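PDB 6U9I: BvnE from Penicillium brevicompactum, which acts as a semipinacolase, an isomerase that steers a stereoselective semipinacol rearrangement in the assembly of the brevianamide alkaloids. Local coordinates for residues R24-M29 with M99-Y104. Residues are numbered along the deposited sequence; the frame is centred on the assembly and turned at random.
Sequences RWLSTM and MHLASY
W25 and L26, neighbours on helix 14-31, meet M99 and L101 of strand 96-107 in a buried, wholly apolar helix-on-sheet contact near the centre of the chain. The two short segments run almost parallel, 8° apart, with axes 12.3 Å from each other at closest approach, so side chains alone bridge the gap. The chi1 of W25 (-178°) swings CG away from the backbone N and sets the six-membered ring against the strand; the methyl CD1 of L101 meets the ring at its edge, near the ring plane, 3.8 Å from CZ3. Over one face of the same indole lies CG of M29, one helical turn on. M99 is extended as far as its sulfur and then bends at chi3 (-66°), which brings the terminal methyl CE up against both helix residues, 4.0 Å from CE3 of W25 and 4.1 Å from CG of L26. CD2 of L26 rests against both methyls of L101, 3.9 Å from CD1 and 3.9 Å from CD2. L80 on strand 78-82 also touches L26 and L101, while L129 and E134 of strand 129-136 reach W25. M99 and L101, two apart, thus face a helix packed on a curved mixed sheet, consistent with the cone-shaped alpha+beta barrel of SnoaL-like (NTF2-like) proteins.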
loop_
_atom_site.group_PDB
_atom_site.type_symbol
_atom_site.label_atom_id
_atom_site.label_comp_id
_atom_site.label_asym_id
_atom_site.label_seq_id
_atom_site.Cartn_x
_atom_site.Cartn_y
_atom_site.Cartn_z
ATOM N N ARG A 24 0.826 17.311 7.366
ATOM C CA ARG A 24 1.113 17.554 8.774
ATOM C C ARG A 24 1.501 16.266 9.476
ATOM O O ARG A 24 2.403 16.257 10.324
ATOM C CB ARG A 24 -0.084 18.208 9.465
ATOM C CG ARG A 24 0.175 18.523 10.942
ATOM C CD ARG A 24 -1.048 19.153 11.576
ATOM N NE ARG A 24 -2.197 18.257 11.459
ATOM C CZ ARG A 24 -3.430 18.566 11.850
ATOM N NH1 ARG A 24 -4.411 17.687 11.695
ATOM N NH2 ARG A 24 -3.676 19.755 12.394
ATOM N N TRP A 25 0.820 15.161 9.140
ATOM C CA TRP A 25 1.183 13.876 9.724
ATOM C C TRP A 25 2.626 13.512 9.386
ATOM O O TRP A 25 3.379 13.058 10.253
ATOM C CB TRP A 25 0.212 12.794 9.241
ATOM C CG TRP A 25 0.485 11.444 9.819
ATOM C CD1 TRP A 25 0.138 11.004 11.064
ATOM C CD2 TRP A 25 1.162 10.349 9.175
ATOM N NE1 TRP A 25 0.555 9.700 11.239
ATOM C CE2 TRP A 25 1.186 9.279 10.095
ATOM C CE3 TRP A 25 1.747 10.169 7.911
ATOM C CZ2 TRP A 25 1.776 8.047 9.795
ATOM C CZ3 TRP A 25 2.335 8.937 7.617
ATOM C CH2 TRP A 25 2.341 7.898 8.554
ATOM N N LEU A 26 3.034 13.719 8.131
ATOM C CA LEU A 26 4.418 13.450 7.759
ATOM C C LEU A 26 5.382 14.347 8.530
ATOM O O LEU A 26 6.434 13.888 8.992
ATOM C CB LEU A 26 4.614 13.665 6.257
ATOM C CG LEU A 26 4.150 12.600 5.258
ATOM C CD1 LEU A 26 4.598 13.019 3.863
ATOM C CD2 LEU A 26 4.705 11.214 5.584
ATOM N N SER A 27 5.054 15.636 8.658
ATOM C CA SER A 27 6.009 16.556 9.268
ATOM C C SER A 27 6.162 16.276 10.755
ATOM O O SER A 27 7.271 16.370 11.294
ATOM C CB SER A 27 5.586 18.006 9.027
ATOM O OG SER A 27 4.490 18.338 9.855
ATOM N N THR A 28 5.069 15.898 11.434
ATOM C CA THR A 28 5.201 15.568 12.850
ATOM C C THR A 28 5.914 14.237 13.036
ATOM O O THR A 28 6.618 14.046 14.034
ATOM C CB THR A 28 3.834 15.574 13.551
ATOM O OG1 THR A 28 2.941 14.647 12.925
ATOM C CG2 THR A 28 3.211 16.967 13.496
ATOM N N MET A 29 5.773 13.308 12.089
ATOM C CA MET A 29 6.584 12.099 12.165
ATOM C C MET A 29 8.065 12.448 12.085
ATOM O O MET A 29 8.879 11.922 12.854
ATOM C CB MET A 29 6.200 11.119 11.054
ATOM C CG MET A 29 4.887 10.359 11.324
ATOM S SD MET A 29 4.976 9.271 12.758
ATOM C CE MET A 29 5.820 7.851 12.070
ATOM N N MET A 99 -0.648 7.083 0.818
ATOM C CA MET A 99 0.687 7.565 0.472
ATOM C C MET A 99 1.676 6.414 0.404
ATOM O O MET A 99 1.745 5.575 1.306
ATOM C CB MET A 99 1.191 8.609 1.469
ATOM C CG MET A 99 0.389 9.910 1.396
ATOM S SD MET A 99 1.052 11.206 2.439
ATOM C CE MET A 99 0.787 10.506 4.062
ATOM N N HIS A 100 2.458 6.413 -0.668
ATOM C CA HIS A 100 3.562 5.485 -0.856
ATOM C C HIS A 100 4.810 6.160 -0.299
ATOM O O HIS A 100 5.230 7.197 -0.812
ATOM C CB HIS A 100 3.694 5.184 -2.348
ATOM C CG HIS A 100 4.606 4.048 -2.674
ATOM N ND1 HIS A 100 5.052 3.817 -3.959
ATOM C CD2 HIS A 100 5.154 3.078 -1.902
ATOM C CE1 HIS A 100 5.839 2.753 -3.964
ATOM N NE2 HIS A 100 5.917 2.285 -2.729
ATOM N N LEU A 101 5.388 5.593 0.764
ATOM C CA LEU A 101 6.388 6.279 1.574
ATOM C C LEU A 101 7.679 5.482 1.672
ATOM O O LEU A 101 7.677 4.250 1.639
ATOM C CB LEU A 101 5.887 6.525 3.007
ATOM C CG LEU A 101 4.598 7.329 3.189
ATOM C CD1 LEU A 101 4.232 7.429 4.675
ATOM C CD2 LEU A 101 4.695 8.720 2.564
ATOM N N ALA A 102 8.779 6.213 1.843
ATOM C CA ALA A 102 10.074 5.646 2.187
ATOM C C ALA A 102 10.502 6.176 3.548
ATOM O O ALA A 102 10.336 7.368 3.838
ATOM C CB ALA A 102 11.136 6.020 1.143
ATOM N N SER A 103 11.051 5.296 4.379
ATOM C CA SER A 103 11.627 5.707 5.650
ATOM C C SER A 103 13.140 5.538 5.609
ATOM O O SER A 103 13.672 4.682 4.895
ATOM C CB SER A 103 11.040 4.910 6.825
ATOM O OG SER A 103 11.396 3.544 6.726
ATOM N N TYR A 104 13.829 6.378 6.372
ATOM C CA TYR A 104 15.268 6.275 6.542
ATOM C C TYR A 104 15.593 6.578 7.993
ATOM O O TYR A 104 15.029 7.507 8.580
ATOM C CB TYR A 104 16.010 7.247 5.605
ATOM C CG TYR A 104 17.490 7.406 5.905
ATOM C CD1 TYR A 104 17.933 8.256 6.918
ATOM C CD2 TYR A 104 18.445 6.715 5.171
ATOM C CE1 TYR A 104 19.285 8.400 7.199
ATOM C CE2 TYR A 104 19.798 6.862 5.440
ATOM C CZ TYR A 104 20.210 7.706 6.456
ATOM O OH TYR A 104 21.555 7.855 6.732
#